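Local coordinates for odorant binding protein 4 (Chrysopa pallens, PDB 6JPM), which probably binds small odorant molecules, as a secreted, largely helical member of the PBP/GOBP family, at residues 78-89 with 107-117. Residues are numbered along the deposited sequence; the frame is centred on the assembly and turned at random.
Sequences YQESTKKSIEEC and CLYLSNPEMYF
A disulfide and an edge-to-face aromatic pair join helix 76-89 to the end of helix 99-111 and the C-terminal tail behind it, near the protein surface. Cys89 SG is bonded to Cys107 SG, with a chi3 of -84°. Beside this bridge, Leu108 CD2 packs 3.7 Å from Ser85 CB. Ser85 OG and Ser111 OG lie 2.4 Å apart, a separation so short that its details are doubtful. The extended chain of Glu88 lays its carboxylate alongside Ser111 CB, and water 3 links Glu88 OE1 to Cys107 O.

Cys89-Cys107 is one of three disulfides that brace this small helical fold, the pattern of classical insect odorant-binding proteins.

Beyond the helix the tail continues along helix 76-89 toward its N-terminal end. Met115 is bent at chi2 (-56°) and chi3, which brings Met115 CE to 3.6 Å from Tyr78 CD1. Phe117 directs its ring edge at one face of Tyr78, with planes at 66° and centroids 5.0 Å apart. Thr82 OG1 sits at the edge of the Phe117 ring, 3.4 Å from Phe117 CE2. Met7 of helix 4-22 touches both aromatic residues. With an alanine at Tyr78, the Phe117 edge and the Met115 methyl would probably lose the ring they share. Water 1 donates to Ser81 OG at 2.7 Å and to Met115 O, tying the tail backbone to the helix.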
loop_
_atom_site.group_PDB
_atom_site.type_symbol
_atom_site.label_atom_id
_atom_site.label_comp_id
_atom_site.label_asym_id
_atom_site.label_seq_id
_atom_site.Cartn_x
_atom_site.Cartn_y
_atom_site.Cartn_z
ATOM N N TYR A 78 0.433 12.380 8.512
ATOM C CA TYR A 78 0.805 11.009 8.102
ATOM C C TYR A 78 2.319 10.881 8.092
ATOM O O TYR A 78 2.795 9.783 8.251
ATOM C CB TYR A 78 0.240 10.700 6.713
ATOM C CG TYR A 78 -1.229 10.384 6.685
ATOM C CD1 TYR A 78 -1.717 9.270 7.316
ATOM C CD2 TYR A 78 -2.137 11.206 6.055
ATOM C CE1 TYR A 78 -3.056 8.962 7.315
ATOM C CE2 TYR A 78 -3.486 10.919 6.039
ATOM C CZ TYR A 78 -3.950 9.789 6.673
ATOM O OH TYR A 78 -5.265 9.465 6.679
ATOM N N GLN A 79 3.025 12.001 8.023
ATOM C CA GLN A 79 4.500 11.992 7.916
ATOM C C GLN A 79 5.171 11.146 8.995
ATOM O O GLN A 79 5.937 10.290 8.682
ATOM C CB GLN A 79 5.032 13.412 7.931
ATOM C CG GLN A 79 6.065 13.649 6.856
ATOM C CD GLN A 79 5.614 14.732 5.923
ATOM O OE1 GLN A 79 4.610 15.382 6.153
ATOM N NE2 GLN A 79 6.359 14.937 4.857
ATOM N N GLU A 80 4.840 11.368 10.243
ATOM C CA GLU A 80 5.528 10.640 11.317
ATOM C C GLU A 80 5.131 9.169 11.318
ATOM O O GLU A 80 6.011 8.340 11.491
ATOM C CB GLU A 80 5.208 11.304 12.648
ATOM C CG GLU A 80 6.110 10.841 13.751
ATOM C CD GLU A 80 6.339 11.873 14.842
ATOM O OE1 GLU A 80 7.167 11.597 15.722
ATOM O OE2 GLU A 80 5.697 12.939 14.797
ATOM N N SER A 81 3.845 8.881 11.153
ATOM C CA SER A 81 3.366 7.484 11.186
ATOM C C SER A 81 3.939 6.702 10.012
ATOM O O SER A 81 4.253 5.579 10.213
ATOM C CB SER A 81 1.874 7.380 11.243
ATOM O OG SER A 81 1.287 8.174 10.257
ATOM N N THR A 82 4.106 7.333 8.867
ATOM C CA THR A 82 4.645 6.626 7.690
ATOM C C THR A 82 6.112 6.271 7.907
ATOM O O THR A 82 6.474 5.152 7.650
ATOM C CB THR A 82 4.384 7.412 6.412
ATOM O OG1 THR A 82 2.984 7.296 6.245
ATOM C CG2 THR A 82 5.067 6.805 5.217
ATOM N N LYS A 83 6.894 7.220 8.397
ATOM C CA LYS A 83 8.335 7.002 8.652
ATOM C C LYS A 83 8.494 5.806 9.581
ATOM O O LYS A 83 9.235 4.930 9.250
ATOM C CB LYS A 83 8.967 8.273 9.226
ATOM C CG LYS A 83 8.908 9.512 8.337
ATOM C CD LYS A 83 10.046 10.506 8.543
ATOM C CE LYS A 83 9.654 11.963 8.407
ATOM N NZ LYS A 83 9.419 12.622 9.719
ATOM N N LYS A 84 7.758 5.777 10.677
ATOM C CA LYS A 84 7.856 4.671 11.644
ATOM C C LYS A 84 7.441 3.353 10.994
ATOM O O LYS A 84 8.056 2.357 11.269
ATOM C CB LYS A 84 6.934 4.920 12.833
ATOM C CG LYS A 84 7.411 5.939 13.852
ATOM C CD LYS A 84 7.255 5.475 15.263
ATOM C CE LYS A 84 7.883 6.412 16.265
ATOM N NZ LYS A 84 6.908 6.860 17.280
ATOM N N SER A 85 6.380 3.371 10.195
ATOM C CA SER A 85 5.920 2.130 9.582
ATOM C C SER A 85 6.912 1.611 8.541
ATOM O O SER A 85 7.165 0.401 8.476
ATOM C CB SER A 85 4.533 2.343 8.974
ATOM O OG SER A 85 3.583 2.535 10.011
ATOM N N ILE A 86 7.474 2.501 7.713
ATOM C CA ILE A 86 8.454 2.057 6.719
ATOM C C ILE A 86 9.701 1.510 7.403
ATOM O O ILE A 86 10.226 0.461 7.009
ATOM C CB ILE A 86 8.807 3.191 5.739
ATOM C CG1 ILE A 86 7.942 3.116 4.484
ATOM C CG2 ILE A 86 10.268 3.116 5.329
ATOM C CD1 ILE A 86 6.675 3.876 4.593
ATOM N N GLU A 87 10.189 2.196 8.441
ATOM C CA GLU A 87 11.328 1.685 9.197
ATOM C C GLU A 87 11.041 0.290 9.729
ATOM O O GLU A 87 11.885 -0.605 9.644
ATOM C CB GLU A 87 11.674 2.631 10.351
ATOM C CG GLU A 87 12.331 3.942 9.934
ATOM C CD GLU A 87 12.595 4.879 11.111
ATOM O OE1 GLU A 87 12.153 4.574 12.242
ATOM O OE2 GLU A 87 13.245 5.927 10.903
ATOM N N GLU A 88 9.842 0.078 10.260
ATOM C CA GLU A 88 9.513 -1.223 10.820
ATOM C C GLU A 88 9.310 -2.269 9.732
ATOM O O GLU A 88 9.590 -3.452 9.954
ATOM C CB GLU A 88 8.265 -1.102 11.689
ATOM C CG GLU A 88 7.611 -2.423 12.035
ATOM C CD GLU A 88 6.473 -2.262 13.013
ATOM O OE1 GLU A 88 5.771 -3.254 13.271
ATOM O OE2 GLU A 88 6.287 -1.139 13.520
ATOM N N CYS A 89 8.861 -1.859 8.543
ATOM C CA CYS A 89 8.424 -2.798 7.517
ATOM C C CYS A 89 9.357 -2.884 6.314
ATOM O O CYS A 89 8.997 -3.515 5.317
ATOM C CB CYS A 89 7.006 -2.436 7.060
ATOM S SG CYS A 89 5.773 -2.621 8.384
ATOM N N CYS A 107 2.189 -5.642 6.691
ATOM C CA CYS A 107 3.050 -5.101 7.737
ATOM C C CYS A 107 2.704 -3.645 8.012
ATOM O O CYS A 107 2.596 -3.226 9.173
ATOM C CB CYS A 107 4.521 -5.243 7.331
ATOM S SG CYS A 107 5.691 -4.653 8.606
ATOM N N LEU A 108 2.535 -2.856 6.948
ATOM C CA LEU A 108 2.239 -1.441 7.122
ATOM C C LEU A 108 0.964 -1.252 7.925
ATOM O O LEU A 108 0.908 -0.411 8.832
ATOM C CB LEU A 108 2.098 -0.748 5.772
ATOM C CG LEU A 108 3.383 -0.480 5.002
ATOM C CD1 LEU A 108 3.017 0.252 3.732
ATOM C CD2 LEU A 108 4.368 0.328 5.844
ATOM N N TYR A 109 -0.075 -2.029 7.595
ATOM C CA TYR A 109 -1.339 -1.938 8.318
ATOM C C TYR A 109 -1.145 -2.272 9.792
ATOM O O TYR A 109 -1.549 -1.506 10.673
ATOM C CB TYR A 109 -2.385 -2.863 7.687
ATOM C CG TYR A 109 -3.713 -2.777 8.410
ATOM C CD1 TYR A 109 -3.939 -3.523 9.565
ATOM C CD2 TYR A 109 -4.723 -1.922 7.970
ATOM C CE1 TYR A 109 -5.122 -3.430 10.263
ATOM C CE2 TYR A 109 -5.929 -1.825 8.670
ATOM C CZ TYR A 109 -6.119 -2.592 9.817
ATOM O OH TYR A 109 -7.288 -2.540 10.539
ATOM N N LEU A 110 -0.508 -3.409 10.078
ATOM C CA LEU A 110 -0.339 -3.843 11.462
ATOM C C LEU A 110 0.557 -2.918 12.276
ATOM O O LEU A 110 0.432 -2.885 13.505
ATOM C CB LEU A 110 0.216 -5.264 11.503
ATOM C CG LEU A 110 -0.760 -6.310 10.974
ATOM C CD1 LEU A 110 -0.112 -7.690 10.987
ATOM C CD2 LEU A 110 -2.033 -6.275 11.806
ATOM N N SER A 111 1.444 -2.188 11.631
ATOM C CA SER A 111 2.319 -1.275 12.399
ATOM C C SER A 111 1.523 -0.088 12.934
ATOM O O SER A 111 1.922 0.457 13.927
ATOM C CB SER A 111 3.486 -0.837 11.610
ATOM O OG SER A 111 3.175 0.299 10.862
ATOM N N ASN A 112 0.412 0.251 12.296
ATOM C CA ASN A 112 -0.393 1.441 12.669
ATOM C C ASN A 112 -1.738 1.375 11.953
ATOM O O ASN A 112 -1.905 2.058 11.008
ATOM C CB ASN A 112 0.337 2.739 12.323
ATOM C CG ASN A 112 -0.135 3.913 13.150
ATOM O OD1 ASN A 112 -1.156 3.840 13.797
ATOM N ND2 ASN A 112 0.586 5.006 13.116
ATOM N N PRO A 113 -2.690 0.561 12.400
ATOM C CA PRO A 113 -3.949 0.434 11.717
ATOM C C PRO A 113 -4.679 1.753 11.464
ATOM O O PRO A 113 -5.154 1.929 10.408
ATOM C CB PRO A 113 -4.747 -0.493 12.618
ATOM C CG PRO A 113 -3.712 -1.268 13.329
ATOM C CD PRO A 113 -2.559 -0.319 13.527
ATOM N N GLU A 114 -4.621 2.668 12.420
ATOM C CA GLU A 114 -5.359 3.939 12.293
ATOM C C GLU A 114 -4.777 4.828 11.199
ATOM O O GLU A 114 -5.525 5.537 10.628
ATOM C CB GLU A 114 -5.357 4.661 13.638
ATOM C CG GLU A 114 -6.208 5.912 13.676
ATOM C CD GLU A 114 -7.712 5.722 13.537
ATOM O OE1 GLU A 114 -8.404 6.726 13.351
ATOM O OE2 GLU A 114 -8.183 4.592 13.620
ATOM N N MET A 115 -3.480 4.773 10.954
ATOM C CA MET A 115 -2.840 5.688 9.986
ATOM C C MET A 115 -2.600 5.022 8.623
ATOM O O MET A 115 -1.960 5.578 7.802
ATOM C CB MET A 115 -1.530 6.233 10.562
ATOM C CG MET A 115 -1.681 6.828 11.943
ATOM S SD MET A 115 -2.904 8.104 11.994
ATOM C CE MET A 115 -2.190 9.286 10.874
ATOM N N TYR A 116 -3.164 3.865 8.403
ATOM C CA TYR A 116 -3.005 3.201 7.118
ATOM C C TYR A 116 -3.875 3.895 6.077
ATOM O O TYR A 116 -5.078 4.076 6.285
ATOM C CB TYR A 116 -3.383 1.732 7.271
ATOM C CG TYR A 116 -3.299 0.881 6.037
ATOM C CD1 TYR A 116 -2.104 0.269 5.682
ATOM C CD2 TYR A 116 -4.422 0.639 5.256
ATOM C CE1 TYR A 116 -2.019 -0.530 4.575
ATOM C CE2 TYR A 116 -4.344 -0.170 4.133
ATOM C CZ TYR A 116 -3.138 -0.752 3.805
ATOM O OH TYR A 116 -3.024 -1.558 2.703
ATOM N N PHE A 117 -3.274 4.297 4.956
ATOM C CA PHE A 117 -4.019 5.030 3.940
ATOM C C PHE A 117 -3.923 4.437 2.538
ATOM O O PHE A 117 -4.402 5.070 1.589
ATOM C CB PHE A 117 -3.572 6.494 3.896
ATOM C CG PHE A 117 -2.104 6.665 3.645
ATOM C CD1 PHE A 117 -1.579 6.547 2.357
ATOM C CD2 PHE A 117 -1.241 6.949 4.695
ATOM C CE1 PHE A 117 -0.212 6.693 2.128
ATOM C CE2 PHE A 117 0.117 7.105 4.473
ATOM C CZ PHE A 117 0.636 6.975 3.191
HETATM O O HOH W 1 0.824 6.312 8.358
HETATM O O HOH W 2 3.650 4.094 12.738
HETATM O O HOH W 3 3.969 -4.715 11.536
#